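Local coordinates for protein 2-aminomuconate 6-semialdehyde dehydrogenase (Burkholderia cenocepacia, PDB 4U3W) that probably oxidises 2-aminomuconate 6-semialdehyde to 2-aminomuconate with a nicotinamide cofactor, as a tetrameric member of the aldehyde dehydrogenase family, at residues 41-49 against 382-390; 107-116 against 338-349. All coordinates share one frame; numbering follows the deposited sequence.

Interaction 1. Residues 41-49 against 382-390; sequences NLSPVDGRK and DARDDGAFV. With MG (magnesium ion), chain C.
Pro44 O accepts the backbone N-H of Ala388, 2.9 Å from Ala388 N. The bond is bent, 138° at the hydrogen. Next to it, Val45 O is the centre of the tight part. Arg384 CA and Gly387 CA both direct C-H groups at Val45 O, each CA 3.4 Å from that oxygen. Phe389 CE2 brings the ring edge to Val45 O at 3.6 Å. The ring reaches there because its CG is anti to its carbonyl carbon (chi1 -68°). Gly387 CA lies close against the carbonyls of both Pro44 and Val45.

Toward solvent the contact is looser. Asp386 CB lies 3.4 Å from Asp46 O, and one water joins Asp46 O to Asp386 OD2. Another water links Ser43 O with Asp386 O. The loop 43-48 is braced from within by an ST turn at Ser43, an Asx turn at Asp46 and the Asp46-Arg48 salt bridge. Leu42 O binds the magnesium ion at 2.5 Å, with four waters close by; Glu200 also belongs to the site.

The contact joins the turn between strands 38-42 and 49-54 to the loop between strands 370-373 and 393-396. Arg351 and Arg354 of helix 351-366 bind carbonyls of that loop.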
ATOM      1  N   ASN A  41      -3.336   4.565  48.002  1.00 30.18           N
ATOM      2  CA  ASN A  41      -2.230   4.300  47.032  1.00 25.95           C
ATOM      3  C   ASN A  41      -0.957   4.155  47.882  1.00 25.66           C
ATOM      4  O   ASN A  41      -0.615   5.063  48.606  1.00 27.16           O
ATOM      5  CB  ASN A  41      -2.095   5.427  46.005  1.00 24.88           C
ATOM      6  CG  ASN A  41      -0.899   5.216  45.021  1.00 28.79           C
ATOM      7  OD1 ASN A  41      -0.482   4.092  44.764  1.00 28.68           O
ATOM      8  ND2 ASN A  41      -0.406   6.308  44.444  1.00 26.91           N
ATOM      9  N   LEU A  42      -0.336   2.988  47.866  1.00 27.63           N
ATOM     10  CA  LEU A  42       0.827   2.707  48.740  1.00 29.90           C
ATOM     11  C   LEU A  42       2.103   2.548  47.940  1.00 25.80           C
ATOM     12  O   LEU A  42       2.082   2.008  46.828  1.00 28.08           O
ATOM     13  CB  LEU A  42       0.613   1.442  49.568  1.00 33.31           C
ATOM     14  CG  LEU A  42      -0.654   1.393  50.400  1.00 33.41           C
ATOM     15  CD1 LEU A  42      -0.775   0.005  51.038  1.00 39.04           C
ATOM     16  CD2 LEU A  42      -0.638   2.505  51.441  1.00 28.74           C
ATOM     17  N   SER A  43       3.215   3.042  48.489  1.00 27.48           N
ATOM     18  CA  SER A  43       4.527   2.914  47.834  1.00 25.87           C
ATOM     19  C   SER A  43       5.057   1.472  47.806  1.00 25.91           C
ATOM     20  O   SER A  43       5.064   0.790  48.805  1.00 26.42           O
ATOM     21  CB  SER A  43       5.563   3.788  48.561  1.00 28.42           C
ATOM     22  OG  SER A  43       6.859   3.442  48.096  1.00 30.36           O
ATOM     23  N   PRO A  44       5.593   1.023  46.684  1.00 23.91           N
ATOM     24  CA  PRO A  44       6.186  -0.311  46.693  1.00 25.61           C
ATOM     25  C   PRO A  44       7.638  -0.276  47.224  1.00 25.36           C
ATOM     26  O   PRO A  44       8.273  -1.291  47.365  1.00 25.85           O
ATOM     27  CB  PRO A  44       6.148  -0.696  45.225  1.00 27.18           C
ATOM     28  CG  PRO A  44       6.356   0.621  44.522  1.00 28.12           C
ATOM     29  CD  PRO A  44       5.593   1.628  45.345  1.00 25.56           C
ATOM     30  N   VAL A  45       8.153   0.916  47.480  1.00 26.38           N
ATOM     31  CA  VAL A  45       9.517   1.037  48.029  1.00 28.77           C
ATOM     32  C   VAL A  45       9.505   0.897  49.570  1.00 28.42           C
ATOM     33  O   VAL A  45      10.341   0.182  50.133  1.00 26.75           O
ATOM     34  CB  VAL A  45      10.162   2.370  47.671  1.00 29.71           C
ATOM     35  CG1 VAL A  45      11.541   2.493  48.351  1.00 30.70           C
ATOM     36  CG2 VAL A  45      10.322   2.481  46.142  1.00 28.06           C
ATOM     37  N   ASP A  46       8.587   1.579  50.261  1.00 27.66           N
ATOM     38  CA  ASP A  46       8.568   1.482  51.742  1.00 29.45           C
ATOM     39  C   ASP A  46       7.158   1.291  52.328  1.00 29.97           C
ATOM     40  O   ASP A  46       6.965   1.348  53.555  1.00 33.33           O
ATOM     41  CB  ASP A  46       9.216   2.714  52.389  1.00 30.87           C
ATOM     42  CG  ASP A  46       8.485   4.015  52.036  1.00 36.08           C
ATOM     43  OD1 ASP A  46       7.301   3.955  51.567  1.00 32.05           O
ATOM     44  OD2 ASP A  46       9.103   5.094  52.255  1.00 37.56           O
ATOM     45  N   GLY A  47       6.165   1.083  51.475  1.00 28.89           N
ATOM     46  CA  GLY A  47       4.802   0.842  51.971  1.00 28.34           C
ATOM     47  C   GLY A  47       4.028   2.037  52.503  1.00 32.96           C
ATOM     48  O   GLY A  47       2.859   1.910  52.936  1.00 38.08           O
ATOM     49  N   ARG A  48       4.626   3.212  52.489  1.00 33.16           N
ATOM     50  CA  ARG A  48       3.942   4.414  53.018  1.00 33.12           C
ATOM     51  C   ARG A  48       2.755   4.762  52.114  1.00 32.09           C
ATOM     52  O   ARG A  48       2.785   4.471  50.911  1.00 29.01           O
ATOM     53  CB  ARG A  48       4.916   5.616  53.083  1.00 34.93           C
ATOM     54  CG  ARG A  48       5.219   6.257  51.662  1.00 55.33           C
ATOM     55  CD  ARG A  48       6.550   7.045  51.525  1.00 58.01           C
ATOM     56  NE  ARG A  48       6.696   7.646  50.189  1.00 58.01           N
ATOM     57  CZ  ARG A  48       7.592   7.301  49.257  1.00 60.00           C
ATOM     58  NH1 ARG A  48       8.497   6.361  49.498  1.00 64.45           N
ATOM     59  NH2 ARG A  48       7.611   7.917  48.070  1.00 58.10           N
ATOM     60  N   LYS A  49       1.721   5.385  52.683  1.00 31.54           N
ATOM     61  CA  LYS A  49       0.600   5.862  51.896  1.00 30.87           C
ATOM     62  C   LYS A  49       0.984   7.118  51.095  1.00 29.27           C
ATOM     63  O   LYS A  49       1.551   8.049  51.646  1.00 32.98           O
ATOM     64  CB  LYS A  49      -0.574   6.145  52.843  1.00 32.86           C
ATOM     65  CG  LYS A  49      -1.848   6.631  52.142  1.00 33.83           C
ATOM     66  CD  LYS A  49      -2.879   6.886  53.273  1.00 34.66           C
ATOM     67  CE  LYS A  49      -4.081   7.589  52.783  1.00 37.14           C
ATOM     68  NZ  LYS A  49      -5.249   7.305  53.667  1.00 34.77           N
ATOM     69  N   ASP A 382      15.702  -1.464  57.309  1.00 36.56           N
ATOM     70  CA  ASP A 382      14.977  -0.203  57.503  1.00 36.09           C
ATOM     71  C   ASP A 382      13.653  -0.324  56.714  1.00 37.00           C
ATOM     72  O   ASP A 382      13.288  -1.427  56.294  1.00 37.59           O
ATOM     73  CB  ASP A 382      15.814   1.022  57.040  1.00 42.57           C
ATOM     74  CG  ASP A 382      16.298   0.920  55.589  1.00 44.25           C
ATOM     75  OD1 ASP A 382      15.577   0.368  54.720  1.00 40.30           O
ATOM     76  OD2 ASP A 382      17.439   1.393  55.281  1.00 48.05           O
ATOM     77  N   ALA A 383      12.978   0.799  56.488  1.00 34.12           N
ATOM     78  CA  ALA A 383      11.624   0.764  55.915  1.00 34.64           C
ATOM     79  C   ALA A 383      11.579   0.205  54.477  1.00 30.36           C
ATOM     80  O   ALA A 383      10.524  -0.157  54.027  1.00 33.38           O
ATOM     81  CB  ALA A 383      10.985   2.162  55.981  1.00 34.67           C
ATOM     82  N   ARG A 384      12.707   0.117  53.767  1.00 28.83           N
ATOM     83  CA  ARG A 384      12.694  -0.519  52.463  1.00 29.64           C
ATOM     84  C   ARG A 384      12.222  -1.993  52.595  1.00 33.01           C
ATOM     85  O   ARG A 384      11.746  -2.603  51.614  1.00 30.22           O
ATOM     86  CB  ARG A 384      14.085  -0.439  51.810  1.00 29.54           C
ATOM     87  CG  ARG A 384      14.481   0.996  51.372  1.00 32.07           C
ATOM     88  CD  ARG A 384      15.955   1.029  50.937  1.00 33.72           C
ATOM     89  NE  ARG A 384      16.845   0.747  52.075  1.00 31.23           N
ATOM     90  CZ  ARG A 384      18.174   0.631  51.967  1.00 34.27           C
ATOM     91  NH1 ARG A 384      18.777   0.806  50.797  1.00 36.14           N
ATOM     92  NH2 ARG A 384      18.897   0.337  53.048  1.00 33.50           N
ATOM     93  N   ASP A 385      12.360  -2.568  53.802  1.00 30.53           N
ATOM     94  CA  ASP A 385      11.891  -3.914  54.014  1.00 31.26           C
ATOM     95  C   ASP A 385      10.374  -3.945  54.042  1.00 31.46           C
ATOM     96  O   ASP A 385       9.808  -5.022  54.043  1.00 33.33           O
ATOM     97  CB  ASP A 385      12.420  -4.535  55.341  1.00 31.49           C
ATOM     98  CG  ASP A 385      13.899  -4.865  55.284  1.00 34.51           C
ATOM     99  OD1 ASP A 385      14.399  -5.125  54.177  1.00 34.06           O
ATOM    100  OD2 ASP A 385      14.554  -4.911  56.362  1.00 36.32           O
ATOM    101  N   ASP A 386       9.729  -2.788  54.192  1.00 30.29           N
ATOM    102  CA  ASP A 386       8.261  -2.733  54.191  1.00 30.69           C
ATOM    103  C   ASP A 386       7.715  -2.615  52.758  1.00 30.38           C
ATOM    104  O   ASP A 386       6.483  -2.632  52.552  1.00 28.32           O
ATOM    105  CB  ASP A 386       7.753  -1.568  55.019  1.00 31.95           C
ATOM    106  CG  ASP A 386       8.103  -1.740  56.514  1.00 37.51           C
ATOM    107  OD1 ASP A 386       8.378  -2.886  56.936  1.00 39.43           O
ATOM    108  OD2 ASP A 386       8.074  -0.737  57.239  1.00 38.65           O
ATOM    109  N   GLY A 387       8.624  -2.493  51.811  1.00 27.51           N
ATOM    110  CA  GLY A 387       8.304  -2.483  50.381  1.00 27.85           C
ATOM    111  C   GLY A 387       8.266  -3.893  49.787  1.00 29.14           C
ATOM    112  O   GLY A 387       8.015  -4.904  50.501  1.00 27.30           O
ATOM    113  N   ALA A 388       8.497  -3.979  48.476  1.00 28.86           N
ATOM    114  CA  ALA A 388       8.188  -5.226  47.773  1.00 28.93           C
ATOM    115  C   ALA A 388       9.352  -5.702  46.971  1.00 26.48           C
ATOM    116  O   ALA A 388       9.180  -6.124  45.817  1.00 27.44           O
ATOM    117  CB  ALA A 388       6.931  -5.040  46.840  1.00 32.70           C
ATOM    118  N   PHE A 389      10.558  -5.639  47.553  1.00 26.70           N
ATOM    119  CA  PHE A 389      11.760  -6.018  46.789  1.00 28.33           C
ATOM    120  C   PHE A 389      12.001  -7.515  46.699  1.00 30.36           C
ATOM    121  O   PHE A 389      11.774  -8.248  47.661  1.00 31.79           O
ATOM    122  CB  PHE A 389      13.033  -5.382  47.399  1.00 29.09           C
ATOM    123  CG  PHE A 389      13.088  -3.892  47.263  1.00 28.20           C
ATOM    124  CD1 PHE A 389      13.664  -3.315  46.128  1.00 27.46           C
ATOM    125  CD2 PHE A 389      12.537  -3.071  48.247  1.00 28.67           C
ATOM    126  CE1 PHE A 389      13.755  -1.944  45.986  1.00 25.11           C
ATOM    127  CE2 PHE A 389      12.593  -1.680  48.109  1.00 30.18           C
ATOM    128  CZ  PHE A 389      13.199  -1.114  46.960  1.00 27.94           C
ATOM    129  N   VAL A 390      12.495  -7.955  45.547  1.00 27.41           N
ATOM    130  CA  VAL A 390      13.044  -9.314  45.456  0.52 28.98           C
ATOM    131  C   VAL A 390      14.273  -9.280  44.590  1.00 30.33           C
ATOM    132  O   VAL A 390      14.470  -8.354  43.793  1.00 31.87           O
ATOM    133  CB  VAL A 390      12.077 -10.361  44.861  0.52 29.60           C
ATOM    134  CG1 VAL A 390      10.773 -10.461  45.683  0.52 29.56           C
ATOM    135  CG2 VAL A 390      11.766 -10.019  43.417  0.52 27.65           C
TER
HETATM  136 MG    MG C 501       0.931   0.175  45.549  1.00 38.16          MG
HETATM  137  O   HOH W   1       0.926   1.969  44.295  1.00 26.46           O
HETATM  138  O   HOH W   2      -1.004   0.903  45.973  1.00 33.45           O
HETATM  139  O   HOH W   3       4.881  -2.071  50.126  1.00 44.50           O
HETATM  140  O   HOH W   4       7.211   1.541  56.497  1.00 48.53           O
HETATM  141  O   HOH W   5      -0.545  -1.409  46.969  1.00 43.60           O
HETATM  142  O   HOH W   6       2.539  -1.369  46.416  1.00 31.81           O

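Interaction 2. Residues 107-116 against 338-349; sequences VADTGRPVAQ and PEDPATTMGPLI
Val107 and Pro338 make the closest apolar contact. Val107 CG1 sits 3.5 Å from Pro338 CG, a tight fit; the side chains run alongside one another in opposite directions. Val114 CG2 adds an apolar contact of 4.1 Å to Pro338 CB. Pro113 lays its ring along the backbone of 343-346, with Pro113 CG 4.0 Å from Thr344 C. Gly111 has positive phi, and Pro347 CG and CD pack on its CA. Other carbons pack against backbone carbonyls: Pro347 CD lies 3.5 Å from Gly111 O, and Ile349 CD1 lies near Asp109 O.

Direct polar contact is slight. Gln116 NE2 gives one weak hydrogen bond to Thr344 O, long at 3.5 Å but nearly straight.

Water does most of the polar work. One water lies within hydrogen-bonding distance of Asp109 O and Ile349 O. Another bridges Thr110 O, 2.9 Å away, and Pro347 O, 2.7 Å away. A third lies near the same two oxygens, the contact to Pro347 O being weak.

The contact joins the 111-113 link between helices 99-110 and 114-138 to the long loop between helices 319-331 and 351-366. Leu348 packs on helix 351-366, and Arg112 pairs with Asp121 of helix 114-138.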
ATOM      1  N   VAL A 107       7.744   7.275  39.122  1.00 28.14           N
ATOM      2  CA  VAL A 107       8.667   6.713  40.114  1.00 30.01           C
ATOM      3  C   VAL A 107       7.968   6.415  41.462  1.00 30.67           C
ATOM      4  O   VAL A 107       8.188   5.347  42.083  1.00 29.53           O
ATOM      5  CB  VAL A 107       9.863   7.683  40.355  1.00 29.41           C
ATOM      6  CG1 VAL A 107      10.695   7.214  41.496  1.00 29.64           C
ATOM      7  CG2 VAL A 107      10.721   7.796  39.043  1.00 31.47           C
ATOM      8  N   ALA A 108       7.129   7.338  41.916  1.00 30.57           N
ATOM      9  CA  ALA A 108       6.480   7.143  43.233  1.00 29.04           C
ATOM     10  C   ALA A 108       5.566   5.911  43.224  1.00 28.53           C
ATOM     11  O   ALA A 108       5.586   5.120  44.177  1.00 27.94           O
ATOM     12  CB  ALA A 108       5.693   8.393  43.632  1.00 29.78           C
ATOM     13  N   ASP A 109       4.786   5.735  42.137  1.00 26.97           N
ATOM     14  CA  ASP A 109       3.883   4.593  41.974  1.00 29.18           C
ATOM     15  C   ASP A 109       4.593   3.251  41.769  1.00 28.22           C
ATOM     16  O   ASP A 109       4.130   2.222  42.271  1.00 31.97           O
ATOM     17  CB  ASP A 109       2.954   4.822  40.774  1.00 31.29           C
ATOM     18  CG  ASP A 109       1.765   5.724  41.097  1.00 31.54           C
ATOM     19  OD1 ASP A 109       1.690   6.313  42.209  1.00 29.56           O
ATOM     20  OD2 ASP A 109       0.945   5.904  40.164  1.00 29.01           O
ATOM     21  N   THR A 110       5.678   3.242  41.005  1.00 28.21           N
ATOM     22  CA  THR A 110       6.289   1.972  40.608  1.00 28.30           C
ATOM     23  C   THR A 110       7.643   1.636  41.235  1.00 29.14           C
ATOM     24  O   THR A 110       8.038   0.492  41.189  1.00 27.91           O
ATOM     25  CB  THR A 110       6.520   1.908  39.110  1.00 30.26           C
ATOM     26  OG1 THR A 110       7.528   2.875  38.751  1.00 29.04           O
ATOM     27  CG2 THR A 110       5.164   2.188  38.383  1.00 26.68           C
ATOM     28  N   GLY A 111       8.339   2.603  41.818  1.00 31.22           N
ATOM     29  CA  GLY A 111       9.671   2.352  42.372  1.00 29.64           C
ATOM     30  C   GLY A 111      10.752   2.300  41.302  1.00 27.50           C
ATOM     31  O   GLY A 111      11.886   1.970  41.588  1.00 28.94           O
ATOM     32  N   ARG A 112      10.399   2.632  40.057  1.00 27.38           N
ATOM     33  CA  ARG A 112      11.315   2.431  38.924  1.00 32.11           C
ATOM     34  C   ARG A 112      12.513   3.375  39.043  1.00 30.28           C
ATOM     35  O   ARG A 112      12.332   4.514  39.426  1.00 30.72           O
ATOM     36  CB  ARG A 112      10.591   2.695  37.595  1.00 31.75           C
ATOM     37  CG  ARG A 112      11.374   2.186  36.352  1.00 50.08           C
ATOM     38  CD  ARG A 112      10.443   1.815  35.180  1.00 54.08           C
ATOM     39  NE  ARG A 112      11.185   1.661  33.921  1.00 60.85           N
ATOM     40  CZ  ARG A 112      11.976   0.627  33.643  1.00 62.64           C
ATOM     41  NH1 ARG A 112      12.101  -0.349  34.519  1.00 64.57           N
ATOM     42  NH2 ARG A 112      12.627   0.551  32.496  1.00 63.31           N
ATOM     43  N   PRO A 113      13.725   2.896  38.762  1.00 29.85           N
ATOM     44  CA  PRO A 113      14.880   3.810  38.891  1.00 32.54           C
ATOM     45  C   PRO A 113      14.670   5.091  38.055  1.00 32.22           C
ATOM     46  O   PRO A 113      14.162   5.020  36.909  1.00 29.10           O
ATOM     47  CB  PRO A 113      16.057   2.973  38.354  1.00 35.72           C
ATOM     48  CG  PRO A 113      15.697   1.542  38.744  1.00 36.57           C
ATOM     49  CD  PRO A 113      14.134   1.498  38.551  1.00 30.32           C
ATOM     50  N   VAL A 114      15.025   6.240  38.621  1.00 30.97           N
ATOM     51  CA  VAL A 114      14.716   7.513  37.966  1.00 32.08           C
ATOM     52  C   VAL A 114      15.214   7.632  36.538  1.00 36.20           C
ATOM     53  O   VAL A 114      14.454   8.091  35.647  1.00 36.10           O
ATOM     54  CB  VAL A 114      15.252   8.693  38.795  1.00 37.20           C
ATOM     55  CG1 VAL A 114      14.958  10.049  38.073  1.00 43.63           C
ATOM     56  CG2 VAL A 114      14.589   8.707  40.156  1.00 38.11           C
ATOM     57  N   ALA A 115      16.473   7.232  36.290  1.00 36.62           N
ATOM     58  CA  ALA A 115      17.043   7.398  34.961  1.00 38.70           C
ATOM     59  C   ALA A 115      16.248   6.621  33.911  1.00 39.74           C
ATOM     60  O   ALA A 115      16.152   7.035  32.753  1.00 38.54           O
ATOM     61  CB  ALA A 115      18.536   6.971  34.954  1.00 44.08           C
ATOM     62  N   GLN A 116      15.652   5.501  34.326  1.00 38.30           N
ATOM     63  CA  GLN A 116      14.916   4.662  33.391  1.00 37.77           C
ATOM     64  C   GLN A 116      13.501   5.233  33.163  1.00 35.54           C
ATOM     65  O   GLN A 116      12.937   5.128  32.067  1.00 38.73           O
ATOM     66  CB  GLN A 116      14.875   3.210  33.920  1.00 39.38           C
ATOM     67  CG  GLN A 116      16.289   2.570  34.028  1.00 61.09           C
ATOM     68  CD  GLN A 116      16.365   1.386  35.029  1.00 65.40           C
ATOM     69  OE1 GLN A 116      15.330   0.846  35.459  1.00 64.79           O
ATOM     70  NE2 GLN A 116      17.596   0.984  35.399  1.00 63.89           N
ATOM     71  N   PRO A 338      14.679   4.362  44.338  1.00 34.16           N
ATOM     72  CA  PRO A 338      15.005   5.129  43.119  1.00 35.13           C
ATOM     73  C   PRO A 338      15.748   6.441  43.398  1.00 41.35           C
ATOM     74  O   PRO A 338      16.435   6.923  42.500  1.00 44.25           O
ATOM     75  CB  PRO A 338      13.633   5.414  42.492  1.00 34.80           C
ATOM     76  CG  PRO A 338      12.615   5.290  43.626  1.00 30.84           C
ATOM     77  CD  PRO A 338      13.225   4.285  44.611  1.00 31.61           C
ATOM     78  N   GLU A 339      15.661   6.998  44.601  1.00 43.73           N
ATOM     79  CA  GLU A 339      16.440   8.205  44.884  1.00 51.63           C
ATOM     80  C   GLU A 339      17.972   7.978  44.945  1.00 55.04           C
ATOM     81  O   GLU A 339      18.738   8.930  44.814  1.00 56.54           O
ATOM     82  CB  GLU A 339      15.997   8.838  46.189  1.00 57.74           C
ATOM     83  CG  GLU A 339      16.152   7.927  47.391  1.00 61.52           C
ATOM     84  CD  GLU A 339      14.857   7.199  47.739  1.00 62.68           C
ATOM     85  OE1 GLU A 339      14.021   6.955  46.814  1.00 61.13           O
ATOM     86  OE2 GLU A 339      14.677   6.886  48.946  1.00 64.07           O
ATOM     87  N   ASP A 340      18.414   6.739  45.153  1.00 51.90           N
ATOM     88  CA  ASP A 340      19.850   6.417  45.072  1.00 50.47           C
ATOM     89  C   ASP A 340      20.304   6.308  43.624  1.00 50.91           C
ATOM     90  O   ASP A 340      19.837   5.443  42.902  1.00 47.41           O
ATOM     91  CB  ASP A 340      20.144   5.107  45.794  1.00 49.89           C
ATOM     92  CG  ASP A 340      21.630   4.837  45.939  1.00 54.70           C
ATOM     93  OD1 ASP A 340      22.446   5.294  45.099  1.00 55.61           O
ATOM     94  OD2 ASP A 340      21.992   4.142  46.901  1.00 58.38           O
ATOM     95  N   PRO A 341      21.278   7.149  43.204  1.00 56.62           N
ATOM     96  CA  PRO A 341      21.699   7.133  41.795  1.00 55.26           C
ATOM     97  C   PRO A 341      22.338   5.794  41.400  1.00 50.51           C
ATOM     98  O   PRO A 341      22.397   5.470  40.205  1.00 52.32           O
ATOM     99  CB  PRO A 341      22.741   8.265  41.713  1.00 57.91           C
ATOM    100  CG  PRO A 341      22.571   9.058  42.949  1.00 60.18           C
ATOM    101  CD  PRO A 341      22.088   8.093  43.998  1.00 59.98           C
ATOM    102  N   ALA A 342      22.803   5.039  42.392  1.00 46.89           N
ATOM    103  CA  ALA A 342      23.408   3.725  42.190  1.00 44.64           C
ATOM    104  C   ALA A 342      22.415   2.565  41.983  1.00 42.91           C
ATOM    105  O   ALA A 342      22.796   1.471  41.548  1.00 41.80           O
ATOM    106  CB  ALA A 342      24.326   3.397  43.380  1.00 46.71           C
ATOM    107  N   THR A 343      21.145   2.778  42.311  1.00 40.10           N
ATOM    108  CA  THR A 343      20.157   1.719  42.141  1.00 35.53           C
ATOM    109  C   THR A 343      19.994   1.332  40.680  1.00 31.15           C
ATOM    110  O   THR A 343      19.765   2.183  39.815  1.00 31.12           O
ATOM    111  CB  THR A 343      18.793   2.164  42.747  1.00 30.42           C
ATOM    112  OG1 THR A 343      18.941   2.259  44.174  1.00 32.61           O
ATOM    113  CG2 THR A 343      17.686   1.167  42.436  1.00 29.44           C
ATOM    114  N   THR A 344      20.057   0.049  40.372  1.00 29.95           N
ATOM    115  CA  THR A 344      19.743  -0.314  38.995  1.00 31.79           C
ATOM    116  C   THR A 344      18.577  -1.276  38.834  1.00 35.05           C
ATOM    117  O   THR A 344      18.168  -1.574  37.698  1.00 34.76           O
ATOM    118  CB  THR A 344      20.979  -0.931  38.270  1.00 32.02           C
ATOM    119  OG1 THR A 344      21.562  -1.935  39.092  1.00 31.03           O
ATOM    120  CG2 THR A 344      21.978   0.162  38.000  1.00 37.91           C
ATOM    121  N   MET A 345      18.001  -1.741  39.950  1.00 34.25           N
ATOM    122  CA  MET A 345      16.747  -2.484  39.857  1.00 33.29           C
ATOM    123  C   MET A 345      15.826  -2.060  41.030  1.00 28.04           C
ATOM    124  O   MET A 345      16.271  -1.991  42.174  1.00 28.74           O
ATOM    125  CB  MET A 345      17.001  -4.015  39.884  1.00 29.94           C
ATOM    126  CG  MET A 345      15.762  -4.832  39.395  1.00 34.82           C
ATOM    127  SD  MET A 345      15.885  -6.645  39.429  1.00 36.63           S
ATOM    128  CE  MET A 345      15.352  -6.961  41.091  1.00 33.20           C
ATOM    129  N   GLY A 346      14.563  -1.791  40.737  1.00 27.12           N
ATOM    130  CA  GLY A 346      13.581  -1.401  41.768  1.00 28.83           C
ATOM    131  C   GLY A 346      12.781  -2.572  42.341  1.00 26.32           C
ATOM    132  O   GLY A 346      13.087  -3.718  42.059  1.00 25.59           O
ATOM    133  N   PRO A 347      11.768  -2.274  43.176  1.00 27.25           N
ATOM    134  CA  PRO A 347      10.905  -3.292  43.778  1.00 24.96           C
ATOM    135  C   PRO A 347       9.856  -3.847  42.761  1.00 27.64           C
ATOM    136  O   PRO A 347       9.633  -3.244  41.696  1.00 28.54           O
ATOM    137  CB  PRO A 347      10.158  -2.498  44.891  1.00 24.46           C
ATOM    138  CG  PRO A 347      10.021  -1.132  44.347  1.00 23.13           C
ATOM    139  CD  PRO A 347      11.360  -0.902  43.536  1.00 22.75           C
ATOM    140  N   LEU A 348       9.196  -4.945  43.113  1.00 27.71           N
ATOM    141  CA  LEU A 348       7.903  -5.306  42.469  1.00 25.84           C
ATOM    142  C   LEU A 348       6.826  -4.316  42.838  1.00 28.47           C
ATOM    143  O   LEU A 348       6.979  -3.460  43.753  1.00 28.49           O
ATOM    144  CB  LEU A 348       7.461  -6.710  42.862  1.00 27.24           C
ATOM    145  CG  LEU A 348       8.538  -7.753  42.526  1.00 28.70           C
ATOM    146  CD1 LEU A 348       8.095  -9.161  43.021  1.00 29.05           C
ATOM    147  CD2 LEU A 348       8.928  -7.787  41.078  1.00 30.87           C
ATOM    148  N   ILE A 349       5.711  -4.399  42.099  1.00 26.54           N
ATOM    149  CA  ILE A 349       4.694  -3.387  42.191  1.00 25.89           C
ATOM    150  C   ILE A 349       4.020  -3.345  43.557  1.00 26.90           C
ATOM    151  O   ILE A 349       3.539  -2.287  43.951  1.00 27.68           O
ATOM    152  CB  ILE A 349       3.591  -3.584  41.077  1.00 32.08           C
ATOM    153  CG1 ILE A 349       2.682  -2.373  40.989  1.00 29.61           C
ATOM    154  CG2 ILE A 349       2.824  -4.918  41.266  1.00 26.13           C
ATOM    155  CD1 ILE A 349       3.463  -1.106  40.567  1.00 32.28           C
TER
HETATM  156  O   HOH W   7       2.667   0.457  43.631  1.00 34.86           O
HETATM  157  O   HOH W   8      10.383  -1.054  40.362  1.00 27.39           O
HETATM  158  O   HOH W   9       6.985  -2.015  40.133  1.00 29.87           O
HETATM  159  O   HOH W  10      17.811   5.148  40.361  1.00 49.14           O

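Overall arrangement
From the N terminus, the chain passes strand 38-42 and the turn at 43-48. After strand 49-54 and two further helices come helices 99-110 and 114-138. Residues 338-349 later pack against the link between them and close interaction 2. Residues 382-390 follow and close the wider loop of interaction 1. Interaction 2 therefore nests within interaction 1, and the two do not cross. Their centres are 12 Å apart and they touch directly. Ala388 O probably accepts a hydrogen bond from Leu348 N, and Asn41 ND2 probably donates one to Asp109 OD1. Together they tie the N-terminal strands and helices to the loop before helix 351-366 and the loop between strands 370-373 and 393-396.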